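Local atomic coordinates of succinyl-CoA ligase (ADP-forming) subunit alpha (Methanosaeta concilii, PDB entry 6HXI), a protein that joins a CoA-ligase region of the succinyl-CoA synthetase family to a citrate synthase-like C-terminal region and binds coenzyme A. Residues Y6-I11 and L213-R218; K165-G170 and P331-I336; G209-D214 and G236-M241; M241-L246 and D292-A297. All coordinates share one frame; numbering follows the deposited sequence.

Interaction 1: Y6-I11 and L213-R218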
loop_
_atom_site.group_PDB
_atom_site.type_symbol
_atom_site.label_atom_id
_atom_site.label_comp_id
_atom_site.label_asym_id
_atom_site.label_seq_id
_atom_site.Cartn_x
_atom_site.Cartn_y
_atom_site.Cartn_z
ATOM N N TYR B 6 10.087 31.981 55.425
ATOM C CA TYR B 6 10.372 33.156 54.611
ATOM C C TYR B 6 10.872 32.818 53.189
ATOM O O TYR B 6 10.755 33.651 52.296
ATOM C CB TYR B 6 11.338 34.108 55.331
ATOM C CG TYR B 6 12.667 33.496 55.727
ATOM C CD1 TYR B 6 13.704 33.378 54.809
ATOM C CD2 TYR B 6 12.920 33.127 57.046
ATOM C CE1 TYR B 6 14.945 32.862 55.177
ATOM C CE2 TYR B 6 14.162 32.615 57.429
ATOM C CZ TYR B 6 15.166 32.472 56.486
ATOM O OH TYR B 6 16.381 31.950 56.838
ATOM N N VAL B 7 11.439 31.621 52.984
ATOM C CA VAL B 7 11.932 31.185 51.671
ATOM C C VAL B 7 10.751 30.742 50.780
ATOM O O VAL B 7 10.005 29.820 51.140
ATOM C CB VAL B 7 13.020 30.077 51.756
ATOM C CG1 VAL B 7 13.483 29.654 50.370
ATOM C CG2 VAL B 7 14.210 30.524 52.591
ATOM N N LEU B 8 10.595 31.378 49.611
ATOM C CA LEU B 8 9.538 30.945 48.699
ATOM C C LEU B 8 10.136 29.861 47.820
ATOM O O LEU B 8 9.649 28.728 47.834
ATOM C CB LEU B 8 9.005 32.116 47.877
ATOM C CG LEU B 8 7.496 32.171 47.609
ATOM C CD1 LEU B 8 6.697 32.389 48.892
ATOM C CD2 LEU B 8 7.186 33.308 46.664
ATOM N N PHE B 9 11.257 30.187 47.131
ATOM C CA PHE B 9 11.981 29.269 46.248
ATOM C C PHE B 9 13.436 29.272 46.515
ATOM O O PHE B 9 14.017 30.321 46.775
ATOM C CB PHE B 9 11.840 29.639 44.774
ATOM C CG PHE B 9 10.528 30.230 44.374
ATOM C CD1 PHE B 9 9.378 29.456 44.363
ATOM C CD2 PHE B 9 10.445 31.551 43.963
ATOM C CE1 PHE B 9 8.152 30.004 43.986
ATOM C CE2 PHE B 9 9.219 32.103 43.586
ATOM C CZ PHE B 9 8.078 31.327 43.615
ATOM N N ASP B 10 14.051 28.120 46.321
ATOM C CA ASP B 10 15.489 27.964 46.424
ATOM C C ASP B 10 15.993 27.130 45.248
ATOM O O ASP B 10 15.235 26.813 44.317
ATOM C CB ASP B 10 15.912 27.392 47.797
ATOM C CG ASP B 10 15.240 26.096 48.231
ATOM O OD1 ASP B 10 15.148 25.154 47.396
ATOM O OD2 ASP B 10 14.885 25.986 49.434
ATOM N N ILE B 11 17.277 26.779 45.298
ATOM C CA ILE B 11 17.961 26.010 44.284
ATOM C C ILE B 11 17.477 24.546 44.272
ATOM O O ILE B 11 17.789 23.826 43.336
ATOM C CB ILE B 11 19.495 26.199 44.464
ATOM C CG1 ILE B 11 20.243 25.924 43.143
ATOM C CG2 ILE B 11 20.055 25.400 45.645
ATOM C CD1 ILE B 11 21.409 26.876 42.809
ATOM N N LEU B 213 2.700 43.228 51.078
ATOM C CA LEU B 213 3.197 43.075 52.456
ATOM C C LEU B 213 3.570 41.644 52.807
ATOM O O LEU B 213 4.564 41.459 53.499
ATOM C CB LEU B 213 2.247 43.670 53.517
ATOM C CG LEU B 213 2.766 43.658 54.979
ATOM C CD1 LEU B 213 4.044 44.508 55.146
ATOM C CD2 LEU B 213 1.680 44.065 55.956
ATOM N N ASP B 214 2.815 40.636 52.309
ATOM C CA ASP B 214 3.101 39.215 52.556
ATOM C C ASP B 214 4.566 38.925 52.202
ATOM O O ASP B 214 5.320 38.429 53.056
ATOM C CB ASP B 214 2.153 38.308 51.735
ATOM C CG ASP B 214 0.663 38.552 51.925
ATOM O OD1 ASP B 214 0.300 39.496 52.669
ATOM O OD2 ASP B 214 -0.145 37.805 51.320
ATOM N N HIS B 215 4.971 39.330 50.961
ATOM C CA HIS B 215 6.318 39.180 50.428
ATOM C C HIS B 215 7.306 40.078 51.135
ATOM O O HIS B 215 8.379 39.586 51.453
ATOM C CB HIS B 215 6.350 39.348 48.907
ATOM C CG HIS B 215 5.332 38.477 48.221
ATOM N ND1 HIS B 215 5.527 37.114 48.080
ATOM C CD2 HIS B 215 4.111 38.791 47.738
ATOM C CE1 HIS B 215 4.435 36.644 47.500
ATOM N NE2 HIS B 215 3.556 37.614 47.264
ATOM N N ILE B 216 6.939 41.353 51.456
ATOM C CA ILE B 216 7.822 42.287 52.174
ATOM C C ILE B 216 8.198 41.727 53.558
ATOM O O ILE B 216 9.364 41.841 53.973
ATOM C CB ILE B 216 7.272 43.748 52.230
ATOM C CG1 ILE B 216 7.291 44.383 50.824
ATOM C CG2 ILE B 216 8.079 44.617 53.225
ATOM C CD1 ILE B 216 6.619 45.758 50.669
ATOM N N LEU B 217 7.221 41.083 54.238
ATOM C CA LEU B 217 7.426 40.466 55.556
ATOM C C LEU B 217 8.368 39.278 55.491
ATOM O O LEU B 217 9.122 39.071 56.432
ATOM C CB LEU B 217 6.108 40.089 56.253
ATOM C CG LEU B 217 5.245 41.241 56.741
ATOM C CD1 LEU B 217 3.974 40.720 57.383
ATOM C CD2 LEU B 217 6.000 42.136 57.709
ATOM N N ARG B 218 8.352 38.523 54.376
ATOM C CA ARG B 218 9.276 37.414 54.160
ATOM C C ARG B 218 10.699 37.965 53.971
ATOM O O ARG B 218 11.643 37.362 54.470
ATOM C CB ARG B 218 8.906 36.601 52.922
ATOM C CG ARG B 218 7.709 35.677 53.055
ATOM C CD ARG B 218 7.601 34.729 51.867
ATOM N NE ARG B 218 7.578 35.421 50.572
ATOM C CZ ARG B 218 8.626 35.554 49.765
ATOM N NH1 ARG B 218 9.809 35.071 50.117
ATOM N NH2 ARG B 218 8.508 36.203 48.617
#
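Arg218 reaches off its helix to the chain just after the N-terminus and takes hold of Tyr6 by the carbonyl. Its NH1 lies 2.8 Å from Tyr6 O with an N-H...O angle of 157°; the oxygen lies in the guanidinium plane, and NH1 comes nearly head-on to the carbonyl (C=O...N 163°). A bend at chi3 (-54°) turns the planar group so that NH2 also meets ND1 of His215, one turn back on the same helix, at 3.2 Å, again in plane. Ser210 holds NE2 of that imidazole, and Glu198 forms a salt bridge with NH1. With its edge gripped, the guanidinium has little freedom to rotate. The tight part lies over its face, where Leu8 CD1 rests 3.6 Å above the plane, and at Tyr6 CB, 3.4 Å from Arg218 O; Leu8 CD2 approaches the His215 edge more distantly. The looser side is the Tyr6 ring, which leads away from the helix toward Asn222 and Pro223, and the residue is partly exposed. Leu8 touches strand 134-136 of the first sheet and Arg218 packs on strand 196-201 of the second, consistent with the junction between the N-terminal Rossmann-like CoA-binding domain and the flavodoxin-like domain of this family's alpha subunits.

Interaction 2: K165-G170 and P331-I336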
loop_
_atom_site.group_PDB
_atom_site.type_symbol
_atom_site.label_atom_id
_atom_site.label_comp_id
_atom_site.label_asym_id
_atom_site.label_seq_id
_atom_site.Cartn_x
_atom_site.Cartn_y
_atom_site.Cartn_z
ATOM N N LYS B 165 22.403 40.225 35.360
ATOM C CA LYS B 165 23.141 39.421 36.340
ATOM C C LYS B 165 22.214 38.663 37.324
ATOM O O LYS B 165 22.461 38.614 38.531
ATOM C CB LYS B 165 24.199 40.280 37.085
ATOM C CG LYS B 165 25.270 40.911 36.195
ATOM C CD LYS B 165 26.363 41.615 37.015
ATOM C CE LYS B 165 26.044 43.066 37.298
ATOM N NZ LYS B 165 27.052 43.699 38.195
ATOM N N LEU B 166 21.156 38.076 36.786
ATOM C CA LEU B 166 20.148 37.335 37.536
ATOM C C LEU B 166 20.507 35.873 37.826
ATOM O O LEU B 166 19.759 35.199 38.525
ATOM C CB LEU B 166 18.775 37.440 36.830
ATOM C CG LEU B 166 18.170 38.865 36.777
ATOM C CD1 LEU B 166 17.019 38.927 35.813
ATOM C CD2 LEU B 166 17.757 39.365 38.182
ATOM N N TYR B 167 21.650 35.397 37.321
ATOM C CA TYR B 167 22.168 34.039 37.545
ATOM C C TYR B 167 22.874 33.915 38.928
ATOM O O TYR B 167 23.220 32.797 39.330
ATOM C CB TYR B 167 23.107 33.602 36.388
ATOM C CG TYR B 167 24.151 34.644 36.047
ATOM C CD1 TYR B 167 25.350 34.716 36.753
ATOM C CD2 TYR B 167 23.919 35.592 35.058
ATOM C CE1 TYR B 167 26.292 35.706 36.477
ATOM C CE2 TYR B 167 24.855 36.579 34.770
ATOM C CZ TYR B 167 26.036 36.640 35.488
ATOM O OH TYR B 167 26.974 37.591 35.184
ATOM N N ARG B 168 23.057 35.056 39.647
ATOM C CA ARG B 168 23.638 35.181 40.992
ATOM C C ARG B 168 22.789 36.105 41.889
ATOM O O ARG B 168 22.399 37.197 41.439
ATOM C CB ARG B 168 25.085 35.750 40.940
ATOM C CG ARG B 168 25.240 36.949 39.993
ATOM C CD ARG B 168 26.128 37.958 40.602
ATOM N NE ARG B 168 25.826 39.326 40.202
ATOM C CZ ARG B 168 24.881 40.076 40.759
ATOM N NH1 ARG B 168 24.073 39.563 41.677
ATOM N NH2 ARG B 168 24.694 41.323 40.354
ATOM N N PRO B 169 22.564 35.749 43.181
ATOM C CA PRO B 169 21.788 36.650 44.059
ATOM C C PRO B 169 22.528 37.900 44.536
ATOM O O PRO B 169 23.754 37.913 44.655
ATOM C CB PRO B 169 21.424 35.759 45.256
ATOM C CG PRO B 169 22.519 34.756 45.327
ATOM C CD PRO B 169 22.943 34.505 43.886
ATOM N N GLY B 170 21.742 38.932 44.827
ATOM C CA GLY B 170 22.186 40.181 45.431
ATOM C C GLY B 170 21.569 40.299 46.812
ATOM O O GLY B 170 21.196 39.285 47.407
ATOM N N PRO B 331 30.739 36.175 39.535
ATOM C CA PRO B 331 30.965 34.776 39.120
ATOM C C PRO B 331 31.072 34.632 37.600
ATOM O O PRO B 331 30.810 35.600 36.874
ATOM C CB PRO B 331 29.773 34.020 39.721
ATOM C CG PRO B 331 28.699 35.030 39.824
ATOM C CD PRO B 331 29.370 36.363 40.065
ATOM N N GLU B 332 31.505 33.452 37.123
ATOM C CA GLU B 332 31.689 33.198 35.694
ATOM C C GLU B 332 30.415 33.503 34.898
ATOM O O GLU B 332 29.329 33.084 35.309
ATOM C CB GLU B 332 32.185 31.764 35.442
ATOM C CG GLU B 332 33.573 31.470 36.000
ATOM C CD GLU B 332 34.741 32.236 35.396
ATOM O OE1 GLU B 332 34.970 32.110 34.171
ATOM O OE2 GLU B 332 35.446 32.936 36.160
ATOM N N VAL B 333 30.546 34.295 33.808
ATOM C CA VAL B 333 29.432 34.681 32.945
ATOM C C VAL B 333 28.964 33.434 32.146
ATOM O O VAL B 333 29.744 32.871 31.367
ATOM C CB VAL B 333 29.723 35.929 32.060
ATOM C CG1 VAL B 333 28.577 36.211 31.090
ATOM C CG2 VAL B 333 29.988 37.161 32.923
ATOM N N PRO B 334 27.717 32.958 32.379
ATOM C CA PRO B 334 27.250 31.742 31.687
ATOM C C PRO B 334 26.942 31.928 30.189
ATOM O O PRO B 334 26.819 33.068 29.708
ATOM C CB PRO B 334 26.025 31.312 32.504
ATOM C CG PRO B 334 25.934 32.274 33.669
ATOM C CD PRO B 334 26.681 33.489 33.284
ATOM N N ARG B 335 26.847 30.799 29.439
ATOM C CA ARG B 335 26.622 30.856 27.996
ATOM C C ARG B 335 25.785 29.702 27.448
ATOM O O ARG B 335 26.071 28.525 27.711
ATOM C CB ARG B 335 27.972 30.944 27.274
ATOM C CG ARG B 335 27.915 31.528 25.866
ATOM C CD ARG B 335 29.231 32.206 25.482
ATOM N NE ARG B 335 30.343 31.266 25.293
ATOM C CZ ARG B 335 31.376 31.141 26.123
ATOM N NH1 ARG B 335 31.453 31.887 27.217
ATOM N NH2 ARG B 335 32.341 30.269 25.863
ATOM N N ILE B 336 24.740 30.056 26.685
ATOM C CA ILE B 336 23.834 29.120 26.008
ATOM C C ILE B 336 23.846 29.487 24.503
ATOM O O ILE B 336 23.746 30.676 24.163
ATOM C CB ILE B 336 22.379 29.110 26.608
ATOM C CG1 ILE B 336 22.330 28.389 27.974
ATOM C CG2 ILE B 336 21.337 28.484 25.637
ATOM C CD1 ILE B 336 20.881 28.137 28.578
#
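A CH-pi contact between a proline and a tyrosine fastens the loop between helix 308-322 and strand 338-339 to a beta turn. Pro334 CD lies 3.6 Å from the centroid of the Tyr167 ring and only 1° off its normal, squarely over the face, with Pro334 CG 3.8 Å from Tyr167 CG. The opposite face of the ring is backed by its own turn, through the carbonyl carbon of Lys165. Tyr167 CG stands between the backbone N and the carbonyl carbon (chi1 49°), which raises the ring from the turn toward the passing segment. Pro331 CG meets the ring edge 4.2 Å from Tyr167 CE1, and at the far end Val333 CG2 touches Tyr167 OH.

The type I turn, which ends at Arg168, begins at Lys165, the C-prime residue of the Schellman motif that ends helix 158-163, and it leads into strand 172-176 of the second alpha/beta sheet. Arg168 lays its aliphatic part against Pro331, with Arg168 CD 3.7 Å from Pro331 CD. Lys165 O lies over one face of its guanidinium, and NE is held by a salt bridge with Glu330, the residue just before Pro331. Glu330 also pairs with Lys165 NZ, so one carboxylate gathers two cations of the turn. Pro334 packs in addition on Val34 of helix 22-34, and Ile336 reaches Arg350 of the second subunit.

Interaction 3: G209-D214 and G236-M241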
loop_
_atom_site.group_PDB
_atom_site.type_symbol
_atom_site.label_atom_id
_atom_site.label_comp_id
_atom_site.label_asym_id
_atom_site.label_seq_id
_atom_site.Cartn_x
_atom_site.Cartn_y
_atom_site.Cartn_z
ATOM N N GLY B 209 -3.908 37.315 45.045
ATOM C CA GLY B 209 -3.787 36.083 45.816
ATOM C C GLY B 209 -2.956 36.318 47.058
ATOM O O GLY B 209 -3.220 35.734 48.115
ATOM N N SER B 210 -1.958 37.217 46.933
ATOM C CA SER B 210 -1.072 37.646 48.008
ATOM C C SER B 210 -0.791 39.131 47.809
ATOM O O SER B 210 -0.623 39.590 46.673
ATOM C CB SER B 210 0.235 36.858 47.993
ATOM O OG SER B 210 0.880 36.916 46.730
ATOM N N ASN B 211 -0.799 39.884 48.904
ATOM C CA ASN B 211 -0.552 41.315 48.903
ATOM C C ASN B 211 0.944 41.561 48.935
ATOM O O ASN B 211 1.711 40.640 49.220
ATOM C CB ASN B 211 -1.266 41.967 50.105
ATOM C CG ASN B 211 -2.772 41.991 49.906
ATOM O OD1 ASN B 211 -3.504 41.142 50.425
ATOM N ND2 ASN B 211 -3.251 42.889 49.038
ATOM N N MET B 212 1.372 42.785 48.611
ATOM C CA MET B 212 2.793 43.115 48.617
ATOM C C MET B 212 3.422 42.875 49.985
ATOM O O MET B 212 4.542 42.357 50.046
ATOM C CB MET B 212 3.035 44.562 48.177
ATOM C CG MET B 212 2.909 44.783 46.684
ATOM S SD MET B 212 3.110 46.546 46.343
ATOM C CE MET B 212 3.133 46.533 44.707
ATOM N N LEU B 213 2.700 43.228 51.078
ATOM C CA LEU B 213 3.197 43.075 52.456
ATOM C C LEU B 213 3.570 41.644 52.807
ATOM O O LEU B 213 4.564 41.459 53.499
ATOM C CB LEU B 213 2.247 43.670 53.517
ATOM C CG LEU B 213 2.766 43.658 54.979
ATOM C CD1 LEU B 213 4.044 44.508 55.146
ATOM C CD2 LEU B 213 1.680 44.065 55.956
ATOM N N ASP B 214 2.815 40.636 52.309
ATOM C CA ASP B 214 3.101 39.215 52.556
ATOM C C ASP B 214 4.566 38.925 52.202
ATOM O O ASP B 214 5.320 38.429 53.056
ATOM C CB ASP B 214 2.153 38.308 51.735
ATOM C CG ASP B 214 0.663 38.552 51.925
ATOM O OD1 ASP B 214 0.300 39.496 52.669
ATOM O OD2 ASP B 214 -0.145 37.805 51.320
ATOM N N GLY B 236 -7.036 50.918 45.043
ATOM C CA GLY B 236 -6.956 49.960 46.141
ATOM C C GLY B 236 -6.117 50.464 47.297
ATOM O O GLY B 236 -5.477 51.514 47.189
ATOM N N GLU B 237 -6.088 49.700 48.400
ATOM C CA GLU B 237 -5.389 50.122 49.627
ATOM C C GLU B 237 -4.249 49.202 50.077
ATOM O O GLU B 237 -3.892 49.218 51.264
ATOM C CB GLU B 237 -6.408 50.292 50.768
ATOM C CG GLU B 237 -7.209 51.573 50.708
ATOM C CD GLU B 237 -8.132 51.732 51.900
ATOM O OE1 GLU B 237 -7.632 52.087 52.992
ATOM O OE2 GLU B 237 -9.344 51.448 51.757
ATOM N N ASP B 238 -3.692 48.402 49.148
ATOM C CA ASP B 238 -2.617 47.445 49.417
ATOM C C ASP B 238 -1.385 48.097 50.061
ATOM O O ASP B 238 -0.900 47.606 51.075
ATOM C CB ASP B 238 -2.251 46.680 48.121
ATOM C CG ASP B 238 -1.025 45.755 48.174
ATOM O OD1 ASP B 238 0.106 46.269 48.275
ATOM O OD2 ASP B 238 -1.196 44.527 47.999
ATOM N N GLU B 239 -0.894 49.203 49.482
ATOM C CA GLU B 239 0.309 49.931 49.928
ATOM C C GLU B 239 0.169 50.490 51.355
ATOM O O GLU B 239 1.175 50.666 52.044
ATOM C CB GLU B 239 0.714 51.025 48.921
ATOM C CG GLU B 239 1.109 50.503 47.548
ATOM C CD GLU B 239 -0.001 50.241 46.540
ATOM O OE1 GLU B 239 -1.185 50.120 46.932
ATOM O OE2 GLU B 239 0.324 50.145 45.337
ATOM N N TYR B 240 -1.079 50.688 51.815
ATOM C CA TYR B 240 -1.377 51.141 53.172
ATOM C C TYR B 240 -1.124 50.040 54.210
ATOM O O TYR B 240 -1.027 50.346 55.392
ATOM C CB TYR B 240 -2.787 51.754 53.273
ATOM C CG TYR B 240 -2.871 53.076 52.547
ATOM C CD1 TYR B 240 -2.353 54.239 53.114
ATOM C CD2 TYR B 240 -3.418 53.159 51.267
ATOM C CE1 TYR B 240 -2.382 55.453 52.428
ATOM C CE2 TYR B 240 -3.469 54.371 50.581
ATOM C CZ TYR B 240 -2.936 55.511 51.160
ATOM O OH TYR B 240 -2.975 56.702 50.487
ATOM N N MET B 241 -0.969 48.771 53.769
ATOM C CA MET B 241 -0.625 47.668 54.673
ATOM C C MET B 241 0.858 47.805 55.008
ATOM O O MET B 241 1.253 47.578 56.156
ATOM C CB MET B 241 -0.894 46.291 54.037
ATOM C CG MET B 241 -2.365 45.952 53.885
ATOM S SD MET B 241 -2.666 44.598 52.708
ATOM C CE MET B 241 -2.082 43.184 53.693
#
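Asp238 swings its carboxylate to the side opposite its backbone N (chi1 173°), while Asn211 holds its amide beside its own N, and the two side chains slide past each other in opposite directions. Asn211 ND2 gives a nearly straight bond, 166°, to Asp238 OD2 at 2.8 Å, arriving on the anti side and 28° out of the carboxylate plane. The same oxygen accepts Met212 N at 3.2 Å through its syn lone pair. Two donors therefore grip OD2, and the amide NH near the start of helix 212-221 would probably favour a charged carboxylate. The other oxygen has a different setting: Asp238 OD1 is buried with no partner in the model, and Met212 CB approaches it at 3.4 Å, with CG and SD close behind.

In this flavodoxin-like alpha/beta unit, helix 212-221 lies between strands 196-201 and 227-233 in the chain, and segment 236-241 opens the next crossover, whose helix 239-247 leads to strand 255-260. Beside the polar pair, Leu213 CD2 packs 3.9 Å from Met241 CB, the apolar contact between the helices. The bend at chi3 folds Met241 CE back to 3.9 Å from Asn211 CB, with SD near Asn211 CG. Tyr126 of the citrate lyase chain packs on Asn211 and Asp238.

Interaction 4: M241-L246 and D292-A297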
loop_
_atom_site.group_PDB
_atom_site.type_symbol
_atom_site.label_atom_id
_atom_site.label_comp_id
_atom_site.label_asym_id
_atom_site.label_seq_id
_atom_site.Cartn_x
_atom_site.Cartn_y
_atom_site.Cartn_z
ATOM N N MET B 241 -0.969 48.771 53.769
ATOM C CA MET B 241 -0.625 47.668 54.673
ATOM C C MET B 241 0.858 47.805 55.008
ATOM O O MET B 241 1.253 47.578 56.156
ATOM C CB MET B 241 -0.894 46.291 54.037
ATOM C CG MET B 241 -2.365 45.952 53.885
ATOM S SD MET B 241 -2.666 44.598 52.708
ATOM C CE MET B 241 -2.082 43.184 53.693
ATOM N N ILE B 242 1.658 48.226 54.000
ATOM C CA ILE B 242 3.109 48.423 54.089
ATOM C C ILE B 242 3.416 49.604 54.974
ATOM O O ILE B 242 4.204 49.462 55.905
ATOM C CB ILE B 242 3.784 48.534 52.686
ATOM C CG1 ILE B 242 3.438 47.302 51.788
ATOM C CG2 ILE B 242 5.308 48.731 52.803
ATOM C CD1 ILE B 242 3.364 47.620 50.324
ATOM N N ILE B 243 2.782 50.753 54.701
ATOM C CA ILE B 243 2.942 52.008 55.455
ATOM C C ILE B 243 2.599 51.796 56.941
ATOM O O ILE B 243 3.319 52.305 57.806
ATOM C CB ILE B 243 2.114 53.141 54.763
ATOM C CG1 ILE B 243 2.717 53.494 53.374
ATOM C CG2 ILE B 243 1.935 54.389 55.643
ATOM C CD1 ILE B 243 1.686 53.960 52.320
ATOM N N GLN B 244 1.544 50.999 57.231
ATOM C CA GLN B 244 1.152 50.688 58.611
ATOM C C GLN B 244 2.182 49.782 59.275
ATOM O O GLN B 244 2.482 49.980 60.452
ATOM C CB GLN B 244 -0.248 50.064 58.686
ATOM C CG GLN B 244 -0.841 50.136 60.099
ATOM C CD GLN B 244 -2.346 50.139 60.110
ATOM O OE1 GLN B 244 -3.004 49.142 59.777
ATOM N NE2 GLN B 244 -2.921 51.259 60.533
ATOM N N ALA B 245 2.749 48.818 58.510
ATOM C CA ALA B 245 3.782 47.914 59.014
ATOM C C ALA B 245 5.097 48.664 59.259
ATOM O O ALA B 245 5.802 48.372 60.222
ATOM C CB ALA B 245 3.985 46.766 58.052
ATOM N N LEU B 246 5.385 49.659 58.405
ATOM C CA LEU B 246 6.536 50.553 58.460
ATOM C C LEU B 246 6.401 51.453 59.712
ATOM O O LEU B 246 7.396 51.696 60.407
ATOM C CB LEU B 246 6.507 51.403 57.172
ATOM C CG LEU B 246 7.805 51.781 56.457
ATOM C CD1 LEU B 246 8.713 50.609 56.258
ATOM C CD2 LEU B 246 7.496 52.374 55.108
ATOM N N ASP B 292 2.997 60.148 49.446
ATOM C CA ASP B 292 3.114 61.047 50.597
ATOM C C ASP B 292 3.110 60.260 51.902
ATOM O O ASP B 292 3.993 60.480 52.729
ATOM C CB ASP B 292 2.010 62.114 50.585
ATOM C CG ASP B 292 2.195 63.216 49.555
ATOM O OD1 ASP B 292 3.241 63.212 48.851
ATOM O OD2 ASP B 292 1.308 64.095 49.463
ATOM N N ALA B 293 2.155 59.304 52.061
ATOM C CA ALA B 293 2.051 58.438 53.242
ATOM C C ALA B 293 3.296 57.542 53.371
ATOM O O ALA B 293 3.698 57.216 54.486
ATOM C CB ALA B 293 0.791 57.595 53.169
ATOM N N PHE B 294 3.917 57.163 52.225
ATOM C CA PHE B 294 5.152 56.371 52.204
ATOM C C PHE B 294 6.329 57.223 52.714
ATOM O O PHE B 294 7.107 56.736 53.530
ATOM C CB PHE B 294 5.443 55.798 50.808
ATOM C CG PHE B 294 5.152 54.321 50.629
ATOM C CD1 PHE B 294 5.821 53.362 51.387
ATOM C CD2 PHE B 294 4.264 53.884 49.651
ATOM C CE1 PHE B 294 5.566 51.994 51.204
ATOM C CE2 PHE B 294 4.010 52.516 49.471
ATOM C CZ PHE B 294 4.656 51.582 50.250
ATOM N N ARG B 295 6.435 58.490 52.257
ATOM C CA ARG B 295 7.487 59.420 52.676
ATOM C C ARG B 295 7.435 59.620 54.201
ATOM O O ARG B 295 8.453 59.443 54.871
ATOM C CB ARG B 295 7.324 60.771 51.958
ATOM C CG ARG B 295 8.421 61.086 50.956
ATOM C CD ARG B 295 8.128 62.358 50.178
ATOM N NE ARG B 295 7.157 62.140 49.099
ATOM C CZ ARG B 295 7.474 61.962 47.815
ATOM N NH1 ARG B 295 8.746 61.974 47.427
ATOM N NH2 ARG B 295 6.523 61.781 46.911
ATOM N N GLN B 296 6.220 59.908 54.733
ATOM C CA GLN B 296 5.899 60.137 56.149
ATOM C C GLN B 296 6.128 58.917 57.053
ATOM O O GLN B 296 6.314 59.086 58.258
ATOM C CB GLN B 296 4.450 60.635 56.295
ATOM C CG GLN B 296 4.237 62.068 55.806
ATOM C CD GLN B 296 2.780 62.406 55.621
ATOM O OE1 GLN B 296 1.988 62.409 56.571
ATOM N NE2 GLN B 296 2.398 62.728 54.395
ATOM N N ALA B 297 6.095 57.696 56.481
ATOM C CA ALA B 297 6.314 56.439 57.216
ATOM C C ALA B 297 7.806 56.073 57.386
ATOM O O ALA B 297 8.126 55.171 58.160
ATOM C CB ALA B 297 5.560 55.301 56.550
#
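Helices 241-246 and 292-297 run almost parallel, their axes 15° apart and 9.3 Å from each other at closest approach. They are neighbouring layer helices of a flavodoxin-like alpha/beta unit: the first precedes strand 255-260 in the chain, the second follows it, and Phe294 of the second packs on Leu255, Ala257 and Val259 of that strand. No hydrogen bond crosses between the segments; the side-chain packing is apolar.

Ile243 and Phe294 carry most of it. Ile243 CG1 lies over the ring face, 3.7 Å from the centroid and 12° off the normal, as a CH-pi contact, and Ile243 CD1 extends across the same ring to reach Ala293 CB. The edge is met from two residues: Ile242 CG2 comes within 3.6 Å of Phe294 CE1, and Leu246 CD2 approaches CD1 more distantly. Ile242 therefore joins three elements, since it also touches Met212 and Ile216 of helix 212-221.

The two branches of Ile243 divide the work. With CG1 beside the backbone N (chi1 -67°) over the ring, CG2 is directed at the other helix's backbone, 3.5 Å from Ala293 O. One turn on, the methyl CB of Ala297 sits 3.8 Å from both Ile243 CG2 and Leu246 CD2.

Overall arrangement
Interactions 1, 3 and 4 form a continuous series through the second alpha/beta unit. Interactions 1 and 3 share helix 212-221, with centres 14 Å apart, and join through His215 and Ser210; interactions 3 and 4 share helix 239-247, with centres 12 Å apart, so helices 212-221, 239-247 and 287-297 pack in turn. Interaction 1 ties the N-terminal segment to this row across some 200 residues. Interaction 2 stands apart, its centre 21 Å from that of interaction 1; its segments alternate with those of interaction 1 along the chain and enclose interactions 3 and 4. It lies where the chain probably heads toward the citrate synthase-like part, whereas interactions 3 and 4 join successive helices.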